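Local atomic coordinates of protein ACDH-11, isoform b (Caenorhabditis elegans, PDB entry 4Y9J), a protein that belongs to the acyl-CoA dehydrogenase family of flavoproteins and binds flavin-adenine dinucleotide. Residues 403-408 with 530-535; 366-371 with 407-412. All coordinates share one frame; numbering follows the deposited sequence.

Both contacts are made by helix 389-419, which uses adjoining turns to meet two different helices. Contact 2 pairs it with helix 352-383, the preceding helix in the chain, whereas contact 1 pairs it with helix 524-545, over a hundred residues further on. Their centres lie about 7 Å apart, and they share G407 and K408. They also touch directly: the CB of Y535 packs at 3.7 Å from CD1 of L371, so the three helices pack against one another around this point. Contact 2 stays within the acyl-CoA dehydrogenase C-terminal domain; contact 1 joins that domain to the ACDH-11-type C-terminal region, tying the two helical parts together.

Contact 1. Residues 403-408 with 530-535; sequences KLYAGK and TIARIY
Y405 lays one face of its ring over the methyl group of A532, with CG 3.5 Å from the alanine CB. The methyl sits toward the rim, nearer the root of the ring than its hydroxyl end; even so, its CB is 3.9 Å from the ring centroid and 25° off the normal, a CH-pi contact over the face. Having CG anti to the backbone N (chi1 -166°) sends the Y405 ring from helix 389-419 across to helix 524-545, where A532 offers only a methyl and lets the two backbones come close: the CA atoms of Y405 and A532 are 6.7 Å apart.

At the far end of the ring, the chain of R533 crosses Y405 at about a right angle, and its CG lies 3.5 Å from the tyrosine OH, a packing contact. The two side chains also share a water molecule. It is 2.8 Å from Y405 OH and accepts a hydrogen bond from NH1 of R533 at 2.9 Å, lying in the guanidinium plane at its edge. A bend at chi3 turns the guanidinium out of line with the rest of the chain, and its plane stands 88° from that of the tyrosine ring.

Further out, R533 NE donates to the carbonyl oxygen of L567, which anchors the guanidinium, while NH2 makes a weak bond to OG1 of T530 one turn earlier in the helix. F529 meets Y405 in an edge-to-face ring contact, and V401, one turn before Y405, also packs on A532. This buried helix-to-helix packing joins the acyl-CoA dehydrogenase C-terminal domain to the ACDH-11-type C-terminal helical region.

The contact is therefore apolar at the root of the tyrosine and polar at its hydroxyl, where the water gives the buried phenol a partner and probably carries some of the arginine's polarising effect to it.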
ATOM      1  N   LYS B 403     -27.071 -11.056  24.206  1.00 34.00           N
ATOM      2  CA  LYS B 403     -26.415 -10.469  23.074  1.00 35.36           C
ATOM      3  C   LYS B 403     -26.493  -8.946  23.131  1.00 32.34           C
ATOM      4  O   LYS B 403     -25.461  -8.247  22.973  1.00 30.26           O
ATOM      5  CB  LYS B 403     -27.013 -11.020  21.762  1.00 34.17           C
ATOM      6  CG  LYS B 403     -26.243 -10.782  20.452  1.00 30.58           C
ATOM      7  CD  LYS B 403     -26.028  -9.341  20.045  1.00 31.84           C
ATOM      8  CE  LYS B 403     -25.808  -9.203  18.551  1.00 29.77           C
ATOM      9  NZ  LYS B 403     -25.475  -7.847  18.103  1.00 28.45           N
ATOM     10  N   LEU B 404     -27.680  -8.402  23.263  1.00 32.32           N
ATOM     11  CA  LEU B 404     -27.812  -6.960  23.147  1.00 30.89           C
ATOM     12  C   LEU B 404     -27.163  -6.266  24.330  1.00 31.16           C
ATOM     13  O   LEU B 404     -26.593  -5.169  24.194  1.00 32.86           O
ATOM     14  CB  LEU B 404     -29.255  -6.530  22.967  1.00 33.22           C
ATOM     15  CG  LEU B 404     -30.240  -6.695  24.107  1.00 34.24           C
ATOM     16  CD1 LEU B 404     -30.252  -5.454  25.007  1.00 36.98           C
ATOM     17  CD2 LEU B 404     -31.651  -6.982  23.589  1.00 35.23           C
ATOM     18  N   TYR B 405     -27.207  -6.866  25.494  1.00 32.83           N
ATOM     19  CA  TYR B 405     -26.673  -6.196  26.676  1.00 32.11           C
ATOM     20  C   TYR B 405     -25.123  -6.198  26.686  1.00 31.61           C
ATOM     21  O   TYR B 405     -24.490  -5.111  26.839  1.00 30.90           O
ATOM     22  CB  TYR B 405     -27.263  -6.771  27.978  1.00 35.73           C
ATOM     23  CG  TYR B 405     -26.961  -5.847  29.188  1.00 35.88           C
ATOM     24  CD1 TYR B 405     -27.613  -4.640  29.318  1.00 37.00           C
ATOM     25  CD2 TYR B 405     -26.014  -6.178  30.128  1.00 36.40           C
ATOM     26  CE1 TYR B 405     -27.363  -3.804  30.386  1.00 39.14           C
ATOM     27  CE2 TYR B 405     -25.743  -5.372  31.191  1.00 39.66           C
ATOM     28  CZ  TYR B 405     -26.442  -4.181  31.332  1.00 39.74           C
ATOM     29  OH  TYR B 405     -26.181  -3.310  32.357  1.00 42.24           O
ATOM     30  N   ALA B 406     -24.502  -7.377  26.525  1.00 32.75           N
ATOM     31  CA  ALA B 406     -23.049  -7.446  26.457  1.00 32.40           C
ATOM     32  C   ALA B 406     -22.533  -6.614  25.274  1.00 31.19           C
ATOM     33  O   ALA B 406     -21.472  -5.976  25.341  1.00 31.86           O
ATOM     34  CB  ALA B 406     -22.550  -8.900  26.326  1.00 34.20           C
ATOM     35  N   GLY B 407     -23.322  -6.621  24.201  1.00 30.34           N
ATOM     36  CA  GLY B 407     -23.058  -5.869  23.013  1.00 31.34           C
ATOM     37  C   GLY B 407     -22.889  -4.402  23.252  1.00 30.12           C
ATOM     38  O   GLY B 407     -22.014  -3.743  22.697  1.00 26.22           O
ATOM     39  N   LYS B 408     -23.770  -3.883  24.088  1.00 28.48           N
ATOM     40  CA  LYS B 408     -23.823  -2.475  24.342  1.00 28.34           C
ATOM     41  C   LYS B 408     -22.844  -2.107  25.461  1.00 29.99           C
ATOM     42  O   LYS B 408     -22.372  -0.984  25.512  1.00 29.72           O
ATOM     43  CB  LYS B 408     -25.250  -2.072  24.639  1.00 31.17           C
ATOM     44  CG  LYS B 408     -25.513  -0.611  24.860  1.00 31.65           C
ATOM     45  CD  LYS B 408     -24.895   0.298  23.809  1.00 29.67           C
ATOM     46  CE  LYS B 408     -25.420  -0.016  22.409  1.00 32.66           C
ATOM     47  NZ  LYS B 408     -24.844   0.772  21.346  1.00 31.46           N
ATOM     48  N   THR B 530     -33.344  -3.942  31.749  1.00 40.29           N
ATOM     49  CA  THR B 530     -33.805  -4.263  33.100  1.00 42.93           C
ATOM     50  C   THR B 530     -33.790  -5.760  33.321  1.00 44.13           C
ATOM     51  O   THR B 530     -33.378  -6.219  34.361  1.00 44.78           O
ATOM     52  CB  THR B 530     -35.188  -3.693  33.357  1.00 43.62           C
ATOM     53  OG1 THR B 530     -35.137  -2.278  33.166  1.00 44.07           O
ATOM     54  CG2 THR B 530     -35.639  -4.026  34.764  1.00 46.23           C
ATOM     55  N   ILE B 531     -34.237  -6.503  32.315  1.00 44.55           N
ATOM     56  CA  ILE B 531     -34.178  -7.960  32.357  1.00 45.41           C
ATOM     57  C   ILE B 531     -32.710  -8.421  32.548  1.00 44.21           C
ATOM     58  O   ILE B 531     -32.384  -9.245  33.493  1.00 44.86           O
ATOM     59  CB  ILE B 531     -34.845  -8.581  31.123  1.00 44.13           C
ATOM     60  CG1 ILE B 531     -36.334  -8.303  31.189  1.00 48.59           C
ATOM     61  CG2 ILE B 531     -34.608 -10.114  31.086  1.00 46.20           C
ATOM     62  CD1 ILE B 531     -37.135  -8.647  29.954  1.00 50.27           C
ATOM     63  N   ALA B 532     -31.834  -7.869  31.728  1.00 39.84           N
ATOM     64  CA  ALA B 532     -30.444  -8.263  31.782  1.00 38.69           C
ATOM     65  C   ALA B 532     -29.904  -8.045  33.171  1.00 40.72           C
ATOM     66  O   ALA B 532     -29.280  -8.902  33.721  1.00 41.93           O
ATOM     67  CB  ALA B 532     -29.617  -7.485  30.771  1.00 38.05           C
ATOM     68  N   ARG B 533     -30.175  -6.887  33.772  1.00 42.10           N
ATOM     69  CA  ARG B 533     -29.578  -6.558  35.061  1.00 42.08           C
ATOM     70  C   ARG B 533     -30.176  -7.365  36.213  1.00 44.62           C
ATOM     71  O   ARG B 533     -29.469  -7.694  37.155  1.00 45.36           O
ATOM     72  CB  ARG B 533     -29.722  -5.081  35.334  1.00 44.06           C
ATOM     73  CG  ARG B 533     -28.914  -4.253  34.343  1.00 44.38           C
ATOM     74  CD  ARG B 533     -29.014  -2.751  34.505  1.00 47.16           C
ATOM     75  NE  ARG B 533     -30.382  -2.234  34.299  1.00 55.93           N
ATOM     76  CZ  ARG B 533     -30.775  -1.202  33.526  1.00 57.42           C
ATOM     77  NH1 ARG B 533     -29.854  -0.480  32.800  1.00 51.74           N
ATOM     78  NH2 ARG B 533     -32.119  -0.891  33.520  1.00 52.75           N
ATOM     79  N   ILE B 534     -31.486  -7.583  36.185  1.00 44.98           N
ATOM     80  CA  ILE B 534     -32.159  -8.401  37.185  1.00 47.81           C
ATOM     81  C   ILE B 534     -31.581  -9.814  37.153  1.00 46.57           C
ATOM     82  O   ILE B 534     -31.260 -10.404  38.202  1.00 48.87           O
ATOM     83  CB  ILE B 534     -33.704  -8.412  36.972  1.00 49.02           C
ATOM     84  CG1 ILE B 534     -34.257  -7.023  37.371  1.00 51.59           C
ATOM     85  CG2 ILE B 534     -34.392  -9.522  37.811  1.00 51.04           C
ATOM     86  CD1 ILE B 534     -35.715  -6.799  37.042  1.00 53.69           C
ATOM     87  N   TYR B 535     -31.523 -10.363  35.956  1.00 43.16           N
ATOM     88  CA  TYR B 535     -31.089 -11.749  35.778  1.00 45.04           C
ATOM     89  C   TYR B 535     -29.627 -11.856  36.213  1.00 44.70           C
ATOM     90  O   TYR B 535     -29.261 -12.778  36.973  1.00 47.67           O
ATOM     91  CB  TYR B 535     -31.291 -12.156  34.307  1.00 44.49           C
ATOM     92  CG  TYR B 535     -31.558 -13.618  34.050  1.00 44.82           C
ATOM     93  CD1 TYR B 535     -31.080 -14.615  34.897  1.00 47.69           C
ATOM     94  CD2 TYR B 535     -32.244 -14.007  32.879  1.00 45.05           C
ATOM     95  CE1 TYR B 535     -31.357 -15.984  34.628  1.00 50.15           C
ATOM     96  CE2 TYR B 535     -32.508 -15.347  32.591  1.00 46.66           C
ATOM     97  CZ  TYR B 535     -32.027 -16.323  33.416  1.00 48.58           C
ATOM     98  OH  TYR B 535     -32.264 -17.616  33.073  1.00 51.99           O
TER
HETATM   99  O   HOH W   1     -27.080  -0.708  32.087  1.00 48.84           O

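Contact 2. Residues 366-371 with 407-412; sequences RGSMLL and GKQAVP
S368 and Q409 carry this contact between them, joined by one short hydrogen bond: the serine OG donates to OE1 of the glutamine at 2.6 Å. The C=O...donor angle is 118°, and OG lies 27° off the carbonyl plane. The serine CB follows at 3.4 Å from the same OE1. The helices stand well apart here, with the CA atoms of S368 and Q409 9.1 Å from each other, and it is the glutamine that spans most of the gap. Beyond CG its chain is extended (chi2 178°), which carries the amide across to the short serine side chain.

The other end of that amide is held as well. NE2 of Q409 donates to the main-chain oxygen of D364, on the same helix as S368, so both ends of the group are tied to helix 352-383. With both ends bonded, the amide is probably held in this rotation, NE2 toward the main-chain oxygen and OE1 toward the serine hydroxyl.

Helix 304-338 lies against both partners, with L324 packing on S368 and M327 on Q409, and Y405 touches the serine from one turn before Q409. The contact thus sits among three long helices of the acyl-CoA dehydrogenase C-terminal domain, close to the subunit interface, where P412 packs against P412 of the second subunit.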
ATOM      1  N   ARG B 366     -18.345  -9.249  35.222  1.00 37.99           N
ATOM      2  CA  ARG B 366     -18.692 -10.476  35.902  1.00 42.25           C
ATOM      3  C   ARG B 366     -20.174 -10.782  35.772  1.00 42.76           C
ATOM      4  O   ARG B 366     -20.549 -11.938  35.599  1.00 42.74           O
ATOM      5  CB  ARG B 366     -18.292 -10.439  37.355  1.00 43.75           C
ATOM      6  CG  ARG B 366     -16.812 -10.455  37.558  1.00 45.26           C
ATOM      7  CD  ARG B 366     -16.452 -10.641  39.006  1.00 51.47           C
ATOM      8  NE  ARG B 366     -15.037 -10.493  39.294  1.00 50.54           N
ATOM      9  CZ  ARG B 366     -14.482 -10.906  40.432  1.00 52.46           C
ATOM     10  NH1 ARG B 366     -15.203 -11.485  41.410  1.00 51.15           N
ATOM     11  NH2 ARG B 366     -13.186 -10.721  40.599  1.00 53.27           N
ATOM     12  N   GLY B 367     -21.022  -9.776  35.851  1.00 42.36           N
ATOM     13  CA  GLY B 367     -22.473  -9.992  35.742  1.00 41.96           C
ATOM     14  C   GLY B 367     -22.842 -10.596  34.369  1.00 39.75           C
ATOM     15  O   GLY B 367     -23.571 -11.570  34.238  1.00 40.65           O
ATOM     16  N   SER B 368     -22.322  -9.994  33.345  1.00 38.27           N
ATOM     17  CA  SER B 368     -22.593 -10.501  31.991  1.00 38.20           C
ATOM     18  C   SER B 368     -21.962 -11.881  31.694  1.00 37.77           C
ATOM     19  O   SER B 368     -22.464 -12.679  30.961  1.00 39.70           O
ATOM     20  CB  SER B 368     -22.188  -9.480  30.960  1.00 36.47           C
ATOM     21  OG  SER B 368     -23.015  -8.406  31.119  1.00 37.03           O
ATOM     22  N   MET B 369     -20.846 -12.123  32.287  1.00 38.57           N
ATOM     23  CA  MET B 369     -20.226 -13.397  32.216  1.00 40.53           C
ATOM     24  C   MET B 369     -21.148 -14.487  32.797  1.00 40.70           C
ATOM     25  O   MET B 369     -21.288 -15.556  32.205  1.00 40.34           O
ATOM     26  CB  MET B 369     -18.971 -13.301  33.041  1.00 44.07           C
ATOM     27  CG  MET B 369     -17.990 -14.310  32.707  1.00 54.43           C
ATOM     28  SD  MET B 369     -17.104 -13.625  31.264  1.00 62.35           S
ATOM     29  CE  MET B 369     -16.482 -15.291  31.265  1.00 53.33           C
ATOM     30  N   LEU B 370     -21.751 -14.239  33.958  1.00 42.98           N
ATOM     31  CA  LEU B 370     -22.619 -15.260  34.601  1.00 41.91           C
ATOM     32  C   LEU B 370     -23.858 -15.425  33.739  1.00 41.73           C
ATOM     33  O   LEU B 370     -24.371 -16.498  33.639  1.00 42.39           O
ATOM     34  CB  LEU B 370     -22.919 -14.876  36.032  1.00 46.71           C
ATOM     35  CG  LEU B 370     -21.736 -14.982  36.984  1.00 47.14           C
ATOM     36  CD1 LEU B 370     -22.252 -15.033  38.384  1.00 52.28           C
ATOM     37  CD2 LEU B 370     -20.861 -16.218  36.716  1.00 48.69           C
ATOM     38  N   LEU B 371     -24.340 -14.352  33.112  1.00 39.84           N
ATOM     39  CA  LEU B 371     -25.482 -14.425  32.222  1.00 40.20           C
ATOM     40  C   LEU B 371     -25.116 -15.310  31.038  1.00 39.64           C
ATOM     41  O   LEU B 371     -25.944 -16.083  30.593  1.00 41.03           O
ATOM     42  CB  LEU B 371     -25.945 -13.034  31.789  1.00 40.50           C
ATOM     43  CG  LEU B 371     -27.317 -12.793  31.126  1.00 41.97           C
ATOM     44  CD1 LEU B 371     -28.433 -13.050  32.107  1.00 43.83           C
ATOM     45  CD2 LEU B 371     -27.465 -11.370  30.561  1.00 40.95           C
ATOM     46  N   GLY B 407     -23.322  -6.621  24.201  1.00 30.34           N
ATOM     47  CA  GLY B 407     -23.058  -5.869  23.013  1.00 31.34           C
ATOM     48  C   GLY B 407     -22.889  -4.402  23.252  1.00 30.12           C
ATOM     49  O   GLY B 407     -22.014  -3.743  22.697  1.00 26.22           O
ATOM     50  N   LYS B 408     -23.770  -3.883  24.088  1.00 28.48           N
ATOM     51  CA  LYS B 408     -23.823  -2.475  24.342  1.00 28.34           C
ATOM     52  C   LYS B 408     -22.844  -2.107  25.461  1.00 29.99           C
ATOM     53  O   LYS B 408     -22.372  -0.984  25.512  1.00 29.72           O
ATOM     54  CB  LYS B 408     -25.250  -2.072  24.639  1.00 31.17           C
ATOM     55  CG  LYS B 408     -25.513  -0.611  24.860  1.00 31.65           C
ATOM     56  CD  LYS B 408     -24.895   0.298  23.809  1.00 29.67           C
ATOM     57  CE  LYS B 408     -25.420  -0.016  22.409  1.00 32.66           C
ATOM     58  NZ  LYS B 408     -24.844   0.772  21.346  1.00 31.46           N
ATOM     59  N   GLN B 409     -22.533  -3.023  26.361  1.00 28.89           N
ATOM     60  CA  GLN B 409     -21.433  -2.822  27.309  1.00 29.12           C
ATOM     61  C   GLN B 409     -20.028  -2.686  26.659  1.00 30.33           C
ATOM     62  O   GLN B 409     -19.196  -1.992  27.193  1.00 30.11           O
ATOM     63  CB  GLN B 409     -21.339  -3.952  28.304  1.00 31.15           C
ATOM     64  CG  GLN B 409     -22.434  -4.030  29.324  1.00 32.49           C
ATOM     65  CD  GLN B 409     -22.210  -5.232  30.192  1.00 36.21           C
ATOM     66  OE1 GLN B 409     -22.170  -6.353  29.688  1.00 35.79           O
ATOM     67  NE2 GLN B 409     -22.049  -5.016  31.476  1.00 37.40           N
ATOM     68  N   ALA B 410     -19.807  -3.344  25.536  1.00 27.24           N
ATOM     69  CA  ALA B 410     -18.456  -3.672  25.060  1.00 27.58           C
ATOM     70  C   ALA B 410     -17.652  -2.423  24.618  1.00 26.77           C
ATOM     71  O   ALA B 410     -16.541  -2.254  25.071  1.00 28.29           O
ATOM     72  CB  ALA B 410     -18.502  -4.662  23.907  1.00 27.32           C
ATOM     73  N   VAL B 411     -18.215  -1.563  23.780  1.00 27.12           N
ATOM     74  CA  VAL B 411     -17.422  -0.438  23.301  1.00 26.93           C
ATOM     75  C   VAL B 411     -17.081   0.554  24.413  1.00 28.82           C
ATOM     76  O   VAL B 411     -15.940   0.889  24.565  1.00 27.92           O
ATOM     77  CB  VAL B 411     -18.013   0.262  22.075  1.00 27.46           C
ATOM     78  CG1 VAL B 411     -17.225   1.529  21.720  1.00 27.68           C
ATOM     79  CG2 VAL B 411     -18.005  -0.694  20.856  1.00 28.85           C
ATOM     80  N   PRO B 412     -18.055   0.981  25.230  1.00 26.35           N
ATOM     81  CA  PRO B 412     -17.589   1.868  26.296  1.00 30.02           C
ATOM     82  C   PRO B 412     -16.596   1.243  27.268  1.00 29.55           C
ATOM     83  O   PRO B 412     -15.734   1.979  27.766  1.00 29.68           O
ATOM     84  CB  PRO B 412     -18.861   2.231  27.058  1.00 29.13           C
ATOM     85  CG  PRO B 412     -19.959   2.032  26.035  1.00 29.82           C
ATOM     86  CD  PRO B 412     -19.525   0.876  25.178  1.00 29.08           C
TER